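Local coordinates for C2 domain protein (Ramazzottius varieornatus, PDB 7DF2) that binds three calcium ions at the loop end of a C2 domain and belongs to a type of C2 protein found specifically in tardigrades, at residues A[71-75]-A[94-98]; A[52-57]-A[175-179]; A[43-47]-A[74-78]. All blocks are in the same frame, centred on the assembly; numbering follows the deposited sequence.

Contact 1 of 3, residues A[71-75]-A[94-98]; sequences KIIAF and NYITL
With CG of Y95 opposite its carbonyl carbon (chi1 -73°) and CG of F75 opposite its backbone N (chi1 -170°), the tyrosine presents a face to F75 CB while the phenyl ring lies beside the N94 carbonyl, F75 CD1 3.6 Å from N94 O. F75 CB stands 3.8 Å from the centroid of the Y95 ring, close to the ring normal, as a CH-pi contact; the two rings meet obliquely. I73 crosses the tyrosine at about a right angle, its CG1 3.5 Å from Y95 CD2, and I73 C and A74 N lie in plane at the ring edge. A74 and I96 form a hydrogen-bonded antiparallel pair: I96 N reaches A74 O at 2.7 Å, nearly straight (172°) and in the carbonyl plane, and A74 N returns a 2.9 Å bond to I96 O. I73 and T97 make the next, non-hydrogen-bonded pair, after which L98 N bonds I72 O at 2.9 Å. Apolar carbon covers the face of A74, toward M45 and I114 of the other sheet: L98 CD1 packs 3.7 Å from A74 CB. T97 is exposed on the other face. Three backbone bonds thus set the register with 96-98, while K71, I73 and F75 bond strand 121-136 on the other side of strand 70-77.

Contact 2 of 3, residues A[52-57]-A[175-179]; sequences TQGKSH and EDRAS
One face of the R177 guanidinium carries K55 CD, 3.4 Å above its plane and offset toward the rim, while Q53 CD and a water lie in plane at its edge. In the R177 conformer described, Q53 OE1 is the shared acceptor. R177 NH2 reaches Q53 OE1 at 2.9 Å, in the carbonyl plane of the amide, NH1 adds a weak bond, and S179 OG donates to Q53 OE1 from 2.6 Å, tilted out of that plane. A bend at chi3 (89°) turns the guanidinium in toward the type I' turn T52-K55, in which T52 OG1 accepts from G54 N as an ST turn. The ammonium of K55 and the guanidinium are close, yet one water accepts from both K55 NZ, at 2.9 Å, and R177 NH1, at 2.8 Å, which probably eases their repulsion. A second water joins R177 NH2 to T52 O. H57 and D176 lie side by side without a hydrogen bond; the D176 carboxylate makes a salt bridge with K142. The contact joins the loop after strand 41-51 to the one between strands 170-173 and 181-190, beside strand 139-150, whose D144 accepts from D176 N and R177 N; S56 OG bonds the calcium ligand D141.

Contact 3 of 3, residues A[43-47]-A[74-78]; sequences IEMNV and AFIDT
M45 and I76 meet in the middle of the beta sandwich that makes up the C2 domain, each reaching inward from a different sheet. Strand 41-51 belongs to the four-stranded sheet and strand 70-77 to the other; the segment axes pass 8.2 Å apart at 149°, and no hydrogen bond links them, so the contact is packing between sheets. The tight part is the M45-I76 pair. M45 is fully extended, its CG opposite the backbone N (chi1 169°), which sends the thioether deep toward the facing strand, while I76 slides past it in the opposite direction. M45 CB touches I76 CG1 at 3.7 Å, SD lies 3.8 Å from the same carbon, and the methyl CE ends 3.9 Å from A74 CB. M128, V130 and L184 also pack on M45, and I126 on I76, so residues of both sheets complete the buried core. Between the side chains of the two segments the fit is looser toward both ends. V47 CG2 only approaches A74 CB, at 4.3 Å, V47 packing instead on V182 and L184, and at the other end I43 CG2 stays 4.2 Å from I76 CG2. Beyond that pair lies the partly exposed T78, whose CG2 is no nearer than 4.3 Å to I43 CD1. CB of E44 and of F75 points away from the facing segment; the E44 carboxylate makes a salt bridge with R187 and a hydrogen bond with Y189, both of strand 181-190. The carbonyl oxygen of F75 nonetheless lies near M45 SD. One apolar tip comes closer to the opposite backbone than to any side chain there: with CG1 of I76 opposite its carbonyl carbon (chi1 -62°) and the chain extended beyond it, I76 CD1 ends 3.4 Å from I43 O.

Overall arrangement
Of the strands that carry these contacts, 41-51 comes first from the N terminus, and contact 3 closes the loop from 43-47 to 74-78, joining the two sheets through the core. Before that loop is complete, the chain passes through 52-57, which contact 2 ties to 175-179 much later, so contacts 2 and 3 cross. Contact 1 is nested inside the loop of contact 2; it starts on strand 70-77, where contact 3 ends, and pairs it with strand 96-100 within one sheet. Contacts 1 and 3 share A74 and F75 and touch where L98 CD1 packs on V47 CG2. Contact 2 stands apart, its centre about 18 Å from that of contact 1, joining loops near the calcium-binding end.

Contact 1 of 3, residues A[71-75]-A[94-98]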
loop_
_atom_site.group_PDB
_atom_site.type_symbol
_atom_site.label_atom_id
_atom_site.label_comp_id
_atom_site.label_asym_id
_atom_site.label_seq_id
_atom_site.Cartn_x
_atom_site.Cartn_y
_atom_site.Cartn_z
ATOM N N LYS A 71 -6.294 -6.710 10.503
ATOM C CA LYS A 71 -5.863 -7.403 9.300
ATOM C C LYS A 71 -5.500 -6.307 8.313
ATOM O O LYS A 71 -6.346 -5.470 7.972
ATOM C CB LYS A 71 -6.955 -8.316 8.732
ATOM C CG LYS A 71 -6.504 -9.057 7.452
ATOM C CD LYS A 71 -7.550 -10.095 7.011
ATOM C CE LYS A 71 -7.121 -10.789 5.716
ATOM N NZ LYS A 71 -8.125 -11.792 5.248
ATOM N N ILE A 72 -4.243 -6.286 7.885
ATOM C CA ILE A 72 -3.714 -5.203 7.068
ATOM C C ILE A 72 -3.224 -5.801 5.762
ATOM O O ILE A 72 -2.413 -6.733 5.771
ATOM C CB ILE A 72 -2.585 -4.453 7.803
ATOM C CG1 ILE A 72 -3.130 -3.874 9.113
ATOM C CG2 ILE A 72 -2.012 -3.344 6.918
ATOM C CD1 ILE A 72 -2.061 -3.272 10.047
ATOM N N ILE A 73 -3.722 -5.281 4.644
ATOM C CA ILE A 73 -3.414 -5.824 3.324
ATOM C C ILE A 73 -2.919 -4.696 2.428
ATOM O O ILE A 73 -3.256 -3.526 2.627
ATOM C CB ILE A 73 -4.642 -6.526 2.692
ATOM C CG1 ILE A 73 -5.742 -5.504 2.382
ATOM C CG2 ILE A 73 -5.192 -7.602 3.637
ATOM C CD1 ILE A 73 -7.012 -6.146 1.825
ATOM N N ALA A 74 -2.088 -5.050 1.442
ATOM C CA ALA A 74 -1.410 -4.053 0.622
ATOM C C ALA A 74 -1.326 -4.503 -0.830
ATOM O O ALA A 74 -1.341 -5.698 -1.142
ATOM C CB ALA A 74 0.007 -3.760 1.138
ATOM N N PHE A 75 -1.217 -3.515 -1.718
ATOM C CA PHE A 75 -1.131 -3.768 -3.153
ATOM C C PHE A 75 -0.455 -2.583 -3.831
ATOM O O PHE A 75 -0.705 -1.433 -3.459
ATOM C CB PHE A 75 -2.535 -3.998 -3.728
ATOM C CG PHE A 75 -2.542 -4.493 -5.153
ATOM C CD1 PHE A 75 -2.362 -5.842 -5.432
ATOM C CD2 PHE A 75 -2.748 -3.610 -6.205
ATOM C CE1 PHE A 75 -2.386 -6.304 -6.741
ATOM C CE2 PHE A 75 -2.770 -4.066 -7.514
ATOM C CZ PHE A 75 -2.584 -5.415 -7.776
ATOM N N ASN A 94 -7.178 -9.605 -4.026
ATOM C CA ASN A 94 -5.895 -9.632 -4.716
ATOM C C ASN A 94 -4.787 -8.922 -3.950
ATOM O O ASN A 94 -3.625 -8.989 -4.370
ATOM C CB ASN A 94 -6.033 -9.014 -6.110
ATOM C CG ASN A 94 -7.037 -9.762 -6.972
ATOM O OD1 ASN A 94 -7.727 -9.171 -7.805
ATOM N ND2 ASN A 94 -7.141 -11.067 -6.755
ATOM N N TYR A 95 -5.110 -8.241 -2.854
ATOM C CA TYR A 95 -4.069 -7.635 -2.038
ATOM C C TYR A 95 -3.247 -8.717 -1.341
ATOM O O TYR A 95 -3.670 -9.869 -1.201
ATOM C CB TYR A 95 -4.667 -6.710 -0.973
ATOM C CG TYR A 95 -5.236 -5.387 -1.435
ATOM C CD1 TYR A 95 -6.145 -5.303 -2.491
ATOM C CD2 TYR A 95 -4.894 -4.211 -0.766
ATOM C CE1 TYR A 95 -6.690 -4.067 -2.878
ATOM C CE2 TYR A 95 -5.431 -2.987 -1.142
ATOM C CZ TYR A 95 -6.326 -2.921 -2.192
ATOM O OH TYR A 95 -6.827 -1.690 -2.547
ATOM N N ILE A 96 -2.070 -8.327 -0.866
ATOM C CA ILE A 96 -1.198 -9.207 -0.087
ATOM C C ILE A 96 -1.429 -8.941 1.395
ATOM O O ILE A 96 -1.334 -7.790 1.841
ATOM C CB ILE A 96 0.279 -8.972 -0.450
ATOM C CG1 ILE A 96 0.488 -9.035 -1.968
ATOM C CG2 ILE A 96 1.188 -9.935 0.335
ATOM C CD1 ILE A 96 0.045 -10.321 -2.587
ATOM N N THR A 97 -1.693 -9.995 2.174
ATOM C CA THR A 97 -1.872 -9.834 3.618
ATOM C C THR A 97 -0.511 -9.669 4.293
ATOM O O THR A 97 0.366 -10.530 4.159
ATOM C CB THR A 97 -2.627 -11.019 4.221
ATOM O OG1 THR A 97 -3.898 -11.156 3.584
ATOM C CG2 THR A 97 -2.880 -10.806 5.707
ATOM N N LEU A 98 -0.336 -8.562 5.016
ATOM C CA LEU A 98 0.888 -8.282 5.750
ATOM C C LEU A 98 0.778 -8.570 7.239
ATOM O O LEU A 98 1.754 -9.028 7.847
ATOM C CB LEU A 98 1.295 -6.819 5.569
ATOM C CG LEU A 98 1.369 -6.311 4.134
ATOM C CD1 LEU A 98 1.819 -4.858 4.120
ATOM C CD2 LEU A 98 2.301 -7.165 3.303
#

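Contact 2 of 3, residues A[52-57]-A[175-179]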
loop_
_atom_site.group_PDB
_atom_site.type_symbol
_atom_site.label_atom_id
_atom_site.label_comp_id
_atom_site.label_asym_id
_atom_site.label_seq_id
_atom_site.Cartn_x
_atom_site.Cartn_y
_atom_site.Cartn_z
ATOM N N THR A 52 -3.454 3.184 13.958
ATOM C CA THR A 52 -4.914 3.156 13.942
ATOM C C THR A 52 -5.521 4.160 14.912
ATOM O O THR A 52 -6.728 4.434 14.828
ATOM C CB THR A 52 -5.438 1.782 14.337
ATOM O OG1 THR A 52 -5.148 1.568 15.725
ATOM C CG2 THR A 52 -4.794 0.662 13.506
ATOM N N GLN A 53 -4.722 4.672 15.850
ATOM C CA GLN A 53 -5.200 5.469 16.979
ATOM C C GLN A 53 -6.259 4.736 17.797
ATOM O O GLN A 53 -7.003 5.360 18.572
ATOM C CB GLN A 53 -5.734 6.828 16.511
ATOM C CG GLN A 53 -4.757 7.606 15.638
ATOM C CD GLN A 53 -5.250 8.998 15.346
ATOM O OE1 GLN A 53 -6.255 9.168 14.659
ATOM N NE2 GLN A 53 -4.542 10.011 15.859
ATOM N N GLY A 54 -6.327 3.419 17.636
ATOM C CA GLY A 54 -7.309 2.601 18.307
ATOM C C GLY A 54 -8.720 2.734 17.797
ATOM O O GLY A 54 -9.643 2.287 18.481
ATOM N N LYS A 55 -8.921 3.310 16.609
ATOM C CA LYS A 55 -10.257 3.692 16.176
ATOM C C LYS A 55 -10.610 3.110 14.814
ATOM O O LYS A 55 -9.759 2.957 13.930
ATOM C CB LYS A 55 -10.374 5.208 16.111
ATOM C CG LYS A 55 -10.274 5.869 17.483
ATOM C CD LYS A 55 -10.294 7.387 17.361
ATOM C CE LYS A 55 -10.090 8.044 18.721
ATOM N NZ LYS A 55 -10.241 9.530 18.639
ATOM N N SER A 56 -11.902 2.842 14.649
ATOM C CA SER A 56 -12.509 2.538 13.372
ATOM C C SER A 56 -12.664 3.835 12.576
ATOM O O SER A 56 -12.494 4.934 13.105
ATOM C CB SER A 56 -13.875 1.898 13.591
ATOM O OG SER A 56 -13.756 0.647 14.238
ATOM N N HIS A 57 -13.045 3.710 11.300
ATOM C CA HIS A 57 -13.153 4.897 10.455
ATOM C C HIS A 57 -14.222 5.870 10.950
ATOM O O HIS A 57 -14.171 7.055 10.599
ATOM C CB HIS A 57 -13.457 4.499 9.013
ATOM C CG HIS A 57 -14.836 3.958 8.818
ATOM N ND1 HIS A 57 -15.850 4.693 8.240
ATOM C CD2 HIS A 57 -15.373 2.754 9.130
ATOM C CE1 HIS A 57 -16.948 3.959 8.196
ATOM N NE2 HIS A 57 -16.684 2.778 8.728
ATOM N N GLU A 175 -8.303 7.587 4.158
ATOM C CA GLU A 175 -9.293 8.279 3.330
ATOM C C GLU A 175 -10.473 8.777 4.157
ATOM O O GLU A 175 -11.020 9.854 3.872
ATOM C CB GLU A 175 -9.777 7.385 2.183
ATOM C CG GLU A 175 -10.858 6.355 2.524
ATOM C CD GLU A 175 -11.299 5.500 1.322
ATOM O OE1 GLU A 175 -10.982 5.842 0.160
ATOM O OE2 GLU A 175 -11.968 4.471 1.548
ATOM N N ASP A 176 -10.868 8.028 5.186
ATOM C CA ASP A 176 -11.994 8.389 6.042
ATOM C C ASP A 176 -11.576 9.210 7.257
ATOM O O ASP A 176 -12.272 10.159 7.627
ATOM C CB ASP A 176 -12.725 7.127 6.516
ATOM C CG ASP A 176 -13.562 6.480 5.428
ATOM O OD1 ASP A 176 -13.737 7.081 4.340
ATOM O OD2 ASP A 176 -14.050 5.356 5.670
ATOM N N ARG A 177 -10.468 8.856 7.905
ATOM C CA ARG A 177 -9.926 9.596 9.051
ATOM C C ARG A 177 -8.480 9.944 8.723
ATOM O O ARG A 177 -7.586 9.101 8.879
ATOM C CB ARG A 177 -9.988 8.790 10.349
ATOM C CG ARG A 177 -11.325 8.734 11.043
ATOM C CD ARG A 177 -11.221 7.964 12.353
ATOM N NE ARG A 177 -10.863 8.843 13.468
ATOM C CZ ARG A 177 -9.670 8.861 14.062
ATOM N NH1 ARG A 177 -9.445 9.708 15.056
ATOM N NH2 ARG A 177 -8.711 8.027 13.684
ATOM N N ALA A 178 -8.250 11.185 8.287
ATOM C CA ALA A 178 -6.908 11.599 7.891
ATOM C C ALA A 178 -5.908 11.534 9.037
ATOM O O ALA A 178 -4.703 11.475 8.777
ATOM C CB ALA A 178 -6.940 13.014 7.308
ATOM N N SER A 179 -6.363 11.538 10.300
ATOM C CA SER A 179 -5.413 11.445 11.405
ATOM C C SER A 179 -4.881 10.031 11.605
ATOM O O SER A 179 -3.886 9.861 12.318
ATOM C CB SER A 179 -6.033 11.938 12.714
ATOM O OG SER A 179 -7.097 11.102 13.116
HETATM O O HOH W 1 -8.482 5.293 12.622
HETATM O O HOH W 2 -7.871 10.316 17.262
#

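Contact 3 of 3, residues A[43-47]-A[74-78]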
loop_
_atom_site.group_PDB
_atom_site.type_symbol
_atom_site.label_atom_id
_atom_site.label_comp_id
_atom_site.label_asym_id
_atom_site.label_seq_id
_atom_site.Cartn_x
_atom_site.Cartn_y
_atom_site.Cartn_z
ATOM N N ILE A 43 8.982 -2.027 -8.634
ATOM C CA ILE A 43 8.597 -1.140 -7.543
ATOM C C ILE A 43 8.529 -1.964 -6.270
ATOM O O ILE A 43 7.859 -2.999 -6.242
ATOM C CB ILE A 43 7.236 -0.466 -7.803
ATOM C CG1 ILE A 43 7.260 0.296 -9.126
ATOM C CG2 ILE A 43 6.850 0.463 -6.638
ATOM C CD1 ILE A 43 6.559 -0.434 -10.227
ATOM N N GLU A 44 9.205 -1.498 -5.223
ATOM C CA GLU A 44 9.119 -2.099 -3.897
ATOM C C GLU A 44 8.350 -1.159 -2.991
ATOM O O GLU A 44 8.590 0.055 -2.998
ATOM C CB GLU A 44 10.508 -2.384 -3.318
ATOM C CG GLU A 44 11.333 -3.320 -4.192
ATOM C CD GLU A 44 12.683 -3.643 -3.576
ATOM O OE1 GLU A 44 13.002 -3.106 -2.487
ATOM O OE2 GLU A 44 13.432 -4.422 -4.189
ATOM N N MET A 45 7.407 -1.717 -2.236
ATOM C CA MET A 45 6.576 -0.962 -1.308
ATOM C C MET A 45 6.793 -1.522 0.088
ATOM O O MET A 45 6.497 -2.695 0.345
ATOM C CB MET A 45 5.107 -1.050 -1.709
ATOM C CG MET A 45 4.115 -0.526 -0.673
ATOM S SD MET A 45 2.444 -0.789 -1.324
ATOM C CE MET A 45 1.459 -0.315 0.104
ATOM N N ASN A 46 7.334 -0.694 0.974
ATOM C CA ASN A 46 7.634 -1.073 2.349
ATOM C C ASN A 46 6.583 -0.438 3.249
ATOM O O ASN A 46 6.494 0.794 3.333
ATOM C CB ASN A 46 9.040 -0.601 2.715
ATOM C CG ASN A 46 9.450 -0.917 4.146
ATOM O OD1 ASN A 46 10.142 -0.107 4.776
ATOM N ND2 ASN A 46 9.116 -2.111 4.639
ATOM N N VAL A 47 5.775 -1.269 3.900
ATOM C CA VAL A 47 4.791 -0.787 4.862
ATOM C C VAL A 47 5.468 -0.786 6.226
ATOM O O VAL A 47 5.737 -1.843 6.801
ATOM C CB VAL A 47 3.523 -1.643 4.845
ATOM C CG1 VAL A 47 2.555 -1.192 5.949
ATOM C CG2 VAL A 47 2.876 -1.534 3.471
ATOM N N ALA A 74 -2.088 -5.050 1.442
ATOM C CA ALA A 74 -1.410 -4.053 0.622
ATOM C C ALA A 74 -1.326 -4.503 -0.830
ATOM O O ALA A 74 -1.341 -5.698 -1.142
ATOM C CB ALA A 74 0.007 -3.760 1.138
ATOM N N PHE A 75 -1.217 -3.515 -1.718
ATOM C CA PHE A 75 -1.131 -3.768 -3.153
ATOM C C PHE A 75 -0.455 -2.583 -3.831
ATOM O O PHE A 75 -0.705 -1.433 -3.459
ATOM C CB PHE A 75 -2.535 -3.998 -3.728
ATOM C CG PHE A 75 -2.542 -4.493 -5.153
ATOM C CD1 PHE A 75 -2.362 -5.842 -5.432
ATOM C CD2 PHE A 75 -2.748 -3.610 -6.205
ATOM C CE1 PHE A 75 -2.386 -6.304 -6.741
ATOM C CE2 PHE A 75 -2.770 -4.066 -7.514
ATOM C CZ PHE A 75 -2.584 -5.415 -7.776
ATOM N N ILE A 76 0.401 -2.862 -4.819
ATOM C CA ILE A 76 0.983 -1.818 -5.661
ATOM C C ILE A 76 0.111 -1.726 -6.909
ATOM O O ILE A 76 0.095 -2.657 -7.726
ATOM C CB ILE A 76 2.443 -2.134 -6.031
ATOM C CG1 ILE A 76 3.329 -2.200 -4.786
ATOM C CG2 ILE A 76 2.968 -1.112 -7.012
ATOM C CD1 ILE A 76 4.691 -2.913 -5.027
ATOM N N ASP A 77 -0.619 -0.611 -7.061
ATOM C CA ASP A 77 -1.611 -0.458 -8.133
ATOM C C ASP A 77 -0.994 0.318 -9.298
ATOM O O ASP A 77 -0.993 1.552 -9.311
ATOM C CB ASP A 77 -2.863 0.241 -7.605
ATOM C CG ASP A 77 -3.962 0.354 -8.662
ATOM O OD1 ASP A 77 -3.772 -0.154 -9.797
ATOM O OD2 ASP A 77 -5.016 0.949 -8.343
ATOM N N THR A 78 -0.520 -0.407 -10.305
ATOM C CA THR A 78 0.082 0.222 -11.470
ATOM C C THR A 78 -0.922 0.555 -12.565
ATOM O O THR A 78 -0.531 1.149 -13.577
ATOM C CB THR A 78 1.157 -0.695 -12.056
ATOM O OG1 THR A 78 0.567 -1.965 -12.355
ATOM C CG2 THR A 78 2.321 -0.865 -11.053
#